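Local coordinates for testis-expressed protein 101 (PDB 7BPS) that plays a role in fertilization by controlling the binding of sperm to the zona pellucida and the migration of spermatozoa into the oviduct, at residues 85-90 with 180-185; 148-153 with 157-162. All coordinates share one frame; numbering follows the deposited sequence.

Both contacts bear on how the two tandem Ly6/uPAR domains of the protein lie together. Interaction 2 (148-153 with 157-162) is a beta hairpin within the second domain, whereas interaction 1 (85-90 with 180-185) brings the tip of another hairpin of that domain against a strand of the first. Their centres lie about 17 Å apart. Strands 143-152 and 183-193 are neighbours in one sheet, which joins the two sites directly: Thr184 N lies 2.9 Å from Ser152 O, a probable hydrogen bond, and Val185 CG1 packs 3.6 Å from Phe151 CE1. The glycan on Asn89 belongs to interaction 1, beyond the residues of 85-90 that touch the turn.

Interaction 1 of 2, residues 85-90 with 180-185; sequences SNYCND and VGPMTV. With NAG (2-acetamido-2-deoxy-beta-D-glucopyranose), chain D.
A type II' beta turn, Val180 to Met183, forms the tip of a hairpin of the second Ly6/uPAR domain and rests against strand 80-88 of the first, meeting it through Tyr87 and Ser85. The contact is small, burying 122 Å² in all, and no hydrogen bond crosses it. Tyr87 has CG anti to its carbonyl carbon (chi1 -77°), and its phenol extends to the turn with the hydroxyl leading. Tyr87 OH lies 3.0 Å from Gly181 C and 3.5 Å from Pro182 CD, so the hydroxyl sits against the peptide link between the two turn residues. The proline nitrogen, having no hydrogen, cannot donate to it. Gly181 CA and Pro182 N both lie at the ring edge, near its plane, so the turn meets the rim of the phenol. Ser85 OG is 3.7 Å from Gly181 CA, while Ser85 OG is hydrogen-bonded to Thr41 OG1 in strand 37-46.

Gly181 has a positive phi of 52°, a conformation favourable to glycine at this corner of the turn. The turn is closed by paired backbone bonds between Val180 and Met183, with Met183 N to Val180 O at 2.9 Å. Pro182 also touches Gln39, Thr41 and Ser57, extending the junction over neighbouring strands of the first domain. Farther along, Cys88 forms a disulfide with Cys93, and Asn89, clear of the turn, carries an N-linked sugar: its ND2 is bonded covalently to NAG C1 at 1.4 Å.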
loop_
_atom_site.group_PDB
_atom_site.type_symbol
_atom_site.label_atom_id
_atom_site.label_comp_id
_atom_site.label_asym_id
_atom_site.label_seq_id
_atom_site.Cartn_x
_atom_site.Cartn_y
_atom_site.Cartn_z
ATOM N N SER A 85 -5.781 -0.874 8.199
ATOM C CA SER A 85 -5.337 -1.973 9.085
ATOM C C SER A 85 -6.319 -2.120 10.250
ATOM O O SER A 85 -6.495 -1.167 11.055
ATOM C CB SER A 85 -3.935 -1.763 9.553
ATOM O OG SER A 85 -3.422 -2.942 10.186
ATOM N N ASN A 86 -6.953 -3.288 10.315
ATOM C CA ASN A 86 -7.914 -3.656 11.371
ATOM C C ASN A 86 -7.382 -4.902 12.076
ATOM O O ASN A 86 -7.489 -5.990 11.504
ATOM C CB ASN A 86 -9.313 -3.864 10.802
ATOM C CG ASN A 86 -10.249 -4.432 11.844
ATOM O OD1 ASN A 86 -10.001 -4.318 13.042
ATOM N ND2 ASN A 86 -11.280 -5.122 11.399
ATOM N N TYR A 87 -6.824 -4.713 13.267
ATOM C CA TYR A 87 -6.529 -5.768 14.257
ATOM C C TYR A 87 -7.754 -5.954 15.170
ATOM O O TYR A 87 -8.319 -4.959 15.650
ATOM C CB TYR A 87 -5.278 -5.396 15.039
ATOM C CG TYR A 87 -3.994 -5.610 14.291
ATOM C CD1 TYR A 87 -3.761 -5.002 13.070
ATOM C CD2 TYR A 87 -2.992 -6.409 14.811
ATOM C CE1 TYR A 87 -2.566 -5.175 12.389
ATOM C CE2 TYR A 87 -1.792 -6.601 14.138
ATOM C CZ TYR A 87 -1.576 -5.979 12.922
ATOM O OH TYR A 87 -0.406 -6.176 12.242
ATOM N N CYS A 88 -8.177 -7.201 15.378
ATOM C CA CYS A 88 -9.443 -7.527 16.072
ATOM C C CYS A 88 -9.360 -8.940 16.657
ATOM O O CYS A 88 -8.723 -9.832 16.048
ATOM C CB CYS A 88 -10.632 -7.398 15.137
ATOM S SG CYS A 88 -10.550 -8.546 13.745
ATOM N N ASN A 89 -10.018 -9.119 17.798
ATOM C CA ASN A 89 -9.744 -10.229 18.735
ATOM C C ASN A 89 -10.995 -11.058 18.982
ATOM O O ASN A 89 -11.305 -11.281 20.138
ATOM C CB ASN A 89 -9.199 -9.665 20.036
ATOM C CG ASN A 89 -8.536 -10.742 20.849
ATOM O OD1 ASN A 89 -8.397 -11.862 20.357
ATOM N ND2 ASN A 89 -8.154 -10.402 22.072
ATOM N N ASP A 90 -11.717 -11.438 17.932
ATOM C CA ASP A 90 -12.743 -12.509 17.985
ATOM C C ASP A 90 -12.796 -13.211 16.614
ATOM O O ASP A 90 -12.465 -12.611 15.569
ATOM C CB ASP A 90 -14.061 -12.009 18.600
ATOM C CG ASP A 90 -14.770 -10.908 17.840
ATOM O OD1 ASP A 90 -15.023 -11.114 16.646
ATOM O OD2 ASP A 90 -15.067 -9.858 18.463
ATOM N N VAL A 180 3.373 -1.263 8.493
ATOM C CA VAL A 180 1.987 -1.238 7.983
ATOM C C VAL A 180 1.420 -2.602 8.346
ATOM O O VAL A 180 1.677 -3.597 7.599
ATOM C CB VAL A 180 1.944 -0.955 6.461
ATOM C CG1 VAL A 180 0.536 -0.964 5.920
ATOM C CG2 VAL A 180 2.624 0.351 6.105
ATOM N N GLY A 181 0.684 -2.636 9.445
ATOM C CA GLY A 181 0.200 -3.880 10.055
ATOM C C GLY A 181 1.377 -4.822 10.258
ATOM O O GLY A 181 2.375 -4.423 10.844
ATOM N N PRO A 182 1.348 -6.043 9.693
ATOM C CA PRO A 182 2.423 -7.005 9.914
ATOM C C PRO A 182 3.629 -6.786 8.996
ATOM O O PRO A 182 4.567 -7.512 9.141
ATOM C CB PRO A 182 1.743 -8.343 9.610
ATOM C CG PRO A 182 0.745 -8.003 8.536
ATOM C CD PRO A 182 0.299 -6.576 8.823
ATOM N N MET A 183 3.579 -5.789 8.105
ATOM C CA MET A 183 4.638 -5.548 7.091
ATOM C C MET A 183 5.583 -4.461 7.595
ATOM O O MET A 183 5.121 -3.524 8.234
ATOM C CB MET A 183 4.059 -5.092 5.748
ATOM C CG MET A 183 3.187 -6.110 5.058
ATOM S SD MET A 183 2.604 -5.472 3.470
ATOM C CE MET A 183 0.957 -4.914 3.897
ATOM N N THR A 184 6.866 -4.597 7.282
ATOM C CA THR A 184 7.919 -3.570 7.458
ATOM C C THR A 184 8.180 -2.955 6.082
ATOM O O THR A 184 8.107 -3.724 5.088
ATOM C CB THR A 184 9.137 -4.250 8.092
ATOM O OG1 THR A 184 8.678 -4.685 9.369
ATOM C CG2 THR A 184 10.349 -3.362 8.225
ATOM N N VAL A 185 8.517 -1.663 6.044
ATOM C CA VAL A 185 8.750 -0.854 4.811
ATOM C C VAL A 185 10.100 -0.188 4.903
ATOM O O VAL A 185 10.296 0.550 5.871
ATOM C CB VAL A 185 7.720 0.283 4.597
ATOM C CG1 VAL A 185 7.543 0.546 3.111
ATOM C CG2 VAL A 185 6.393 0.006 5.263
HETATM C C1 NAG D . -7.513 -11.283 23.008
HETATM C C2 NAG D . -6.753 -10.485 24.024
HETATM C C3 NAG D . -6.057 -11.364 25.043
HETATM C C4 NAG D . -7.179 -12.159 25.699
HETATM C C5 NAG D . -7.874 -12.989 24.608
HETATM C C6 NAG D . -8.916 -13.978 25.134
HETATM C C7 NAG D . -6.299 -8.383 22.911
HETATM C C8 NAG D . -5.190 -7.544 22.345
HETATM N N2 NAG D . -5.856 -9.581 23.348
HETATM O O3 NAG D . -5.338 -10.591 26.018
HETATM O O4 NAG D . -6.661 -12.982 26.768
HETATM O O5 NAG D . -8.491 -12.081 23.680
HETATM O O6 NAG D . -9.703 -13.369 26.167
HETATM O O7 NAG D . -7.494 -8.015 22.984
#

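Interaction 2 of 2, residues 148-153 with 157-162; sequences RLEFSG and DATVQV
Phe151 and Val160 meet at the apolar centre of an antiparallel beta hairpin in the second Ly6/uPAR domain, formed by strands 143-152 and 158-163. The phenyl ring presents its edge to the valine, with Phe151 CE2 3.7 Å from Val160 CG2. With CG beside its backbone N (chi1 -61°), the ring of Phe151 leans back along its own strand toward Leu149, past its pair partner Ala158, where its edge reaches Val160. Leu149 and Ala158 share that face of the sheet, Leu149 CB lying 4.2 Å from Val160 CB. Strands of the first domain cover it: Phe151 touches Leu43 and Leu55, Leu149 touches Ile45, and Val160 touches Val53, so the hairpin contributes to the apolar interface between the domains.

Two hydrogen-bonded pairs hold the backbones together. Leu149 N donates to Val160 O over 2.8 Å in a nearly straight bond, and Val160 N returns a bond to Leu149 O. Phe151 N reaches Ala158 O at 171°, while Ala158 N approaches Phe151 O from 37° out of the carbonyl plane. In between, Thr159 CA makes a CA-H...O contact with Leu149 O at 3.1 Å.

The other face, bearing Arg148, Glu150, Thr159 and Gln161, is more polar. Arg148 CG lies 3.8 Å from Thr159 CG2; beyond it the chain bends at chi3, and one face of the guanidinium is covered by Gln161 CB. Arg148 NH2 donates to Gly127 O, so the side chain of Arg148 and the backbone of Thr159 share Gly127, just past strand 119-126, while Gln161 pairs with Ala125 within that strand. At the turn end, Asp157 folds its carboxylate back against the partner strand, placing OD1 3.4 Å from Ser152 CA.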
loop_
_atom_site.group_PDB
_atom_site.type_symbol
_atom_site.label_atom_id
_atom_site.label_comp_id
_atom_site.label_asym_id
_atom_site.label_seq_id
_atom_site.Cartn_x
_atom_site.Cartn_y
_atom_site.Cartn_z
ATOM N N ARG A 148 11.840 3.057 -4.654
ATOM C CA ARG A 148 11.721 1.593 -4.475
ATOM C C ARG A 148 11.244 1.381 -3.046
ATOM O O ARG A 148 11.818 1.985 -2.120
ATOM C CB ARG A 148 13.045 0.907 -4.858
ATOM C CG ARG A 148 13.073 -0.609 -4.748
ATOM C CD ARG A 148 14.094 -1.245 -5.682
ATOM N NE ARG A 148 13.403 -1.766 -6.860
ATOM C CZ ARG A 148 13.518 -1.317 -8.113
ATOM N NH1 ARG A 148 14.328 -0.320 -8.439
ATOM N NH2 ARG A 148 12.832 -1.915 -9.067
ATOM N N LEU A 149 10.169 0.606 -2.895
ATOM C CA LEU A 149 9.603 0.230 -1.592
ATOM C C LEU A 149 9.881 -1.247 -1.388
ATOM O O LEU A 149 9.463 -2.025 -2.231
ATOM C CB LEU A 149 8.108 0.537 -1.553
ATOM C CG LEU A 149 7.752 2.011 -1.738
ATOM C CD1 LEU A 149 6.252 2.194 -1.603
ATOM C CD2 LEU A 149 8.499 2.908 -0.759
ATOM N N GLU A 150 10.553 -1.568 -0.286
ATOM C CA GLU A 150 10.928 -2.940 0.137
ATOM C C GLU A 150 9.965 -3.348 1.254
ATOM O O GLU A 150 9.966 -2.672 2.296
ATOM C CB GLU A 150 12.375 -2.850 0.626
ATOM C CG GLU A 150 13.217 -4.042 0.354
ATOM C CD GLU A 150 13.435 -4.190 -1.130
ATOM O OE1 GLU A 150 13.959 -3.215 -1.774
ATOM O OE2 GLU A 150 13.059 -5.285 -1.637
ATOM N N PHE A 151 9.132 -4.357 1.047
ATOM C CA PHE A 151 8.213 -4.892 2.082
ATOM C C PHE A 151 8.685 -6.266 2.559
ATOM O O PHE A 151 9.149 -7.069 1.734
ATOM C CB PHE A 151 6.792 -4.970 1.552
ATOM C CG PHE A 151 6.239 -3.628 1.162
ATOM C CD1 PHE A 151 5.608 -2.837 2.095
ATOM C CD2 PHE A 151 6.338 -3.180 -0.143
ATOM C CE1 PHE A 151 5.065 -1.622 1.718
ATOM C CE2 PHE A 151 5.782 -1.971 -0.517
ATOM C CZ PHE A 151 5.159 -1.189 0.411
ATOM N N SER A 152 8.598 -6.501 3.867
ATOM C CA SER A 152 9.046 -7.762 4.512
ATOM C C SER A 152 8.137 -8.072 5.689
ATOM O O SER A 152 7.464 -7.181 6.181
ATOM C CB SER A 152 10.514 -7.745 4.893
ATOM O OG SER A 152 10.809 -6.591 5.634
ATOM N N GLY A 153 8.047 -9.348 6.042
ATOM C CA GLY A 153 7.197 -9.822 7.143
ATOM C C GLY A 153 5.846 -10.216 6.612
ATOM O O GLY A 153 5.519 -9.810 5.481
ATOM N N ASP A 157 6.564 -10.399 1.479
ATOM C CA ASP A 157 7.874 -9.874 1.001
ATOM C C ASP A 157 7.748 -9.477 -0.474
ATOM O O ASP A 157 7.273 -10.312 -1.267
ATOM C CB ASP A 157 8.993 -10.898 1.207
ATOM C CG ASP A 157 9.136 -11.348 2.646
ATOM O OD1 ASP A 157 10.014 -10.819 3.335
ATOM O OD2 ASP A 157 8.379 -12.222 3.044
ATOM N N ALA A 158 8.097 -8.233 -0.813
ATOM C CA ALA A 158 7.830 -7.625 -2.133
ATOM C C ALA A 158 8.666 -6.361 -2.336
ATOM O O ALA A 158 9.098 -5.786 -1.334
ATOM C CB ALA A 158 6.356 -7.327 -2.205
ATOM N N THR A 159 8.897 -5.949 -3.582
ATOM C CA THR A 159 9.367 -4.592 -3.953
ATOM C C THR A 159 8.350 -3.942 -4.907
ATOM O O THR A 159 7.778 -4.640 -5.790
ATOM C CB THR A 159 10.658 -4.499 -4.778
ATOM O OG1 THR A 159 10.886 -5.682 -5.533
ATOM C CG2 THR A 159 11.875 -4.178 -3.969
ATOM N N VAL A 160 8.229 -2.632 -4.782
ATOM C CA VAL A 160 7.370 -1.780 -5.626
ATOM C C VAL A 160 8.252 -0.657 -6.147
ATOM O O VAL A 160 8.894 0.036 -5.318
ATOM C CB VAL A 160 6.160 -1.268 -4.843
ATOM C CG1 VAL A 160 5.256 -0.441 -5.744
ATOM C CG2 VAL A 160 5.390 -2.415 -4.197
ATOM N N GLN A 161 8.332 -0.532 -7.466
ATOM C CA GLN A 161 8.956 0.646 -8.097
ATOM C C GLN A 161 7.853 1.684 -8.375
ATOM O O GLN A 161 6.762 1.293 -8.891
ATOM C CB GLN A 161 9.708 0.224 -9.345
ATOM C CG GLN A 161 10.345 1.411 -10.027
ATOM C CD GLN A 161 11.481 1.027 -10.935
ATOM O OE1 GLN A 161 12.562 1.591 -10.832
ATOM N NE2 GLN A 161 11.238 0.088 -11.824
ATOM N N VAL A 162 8.124 2.938 -7.999
ATOM C CA VAL A 162 7.165 4.067 -8.100
ATOM C C VAL A 162 7.915 5.281 -8.639
ATOM O O VAL A 162 8.897 5.745 -7.978
ATOM C CB VAL A 162 6.516 4.388 -6.748
ATOM C CG1 VAL A 162 5.464 5.479 -6.914
ATOM C CG2 VAL A 162 5.911 3.173 -6.093
#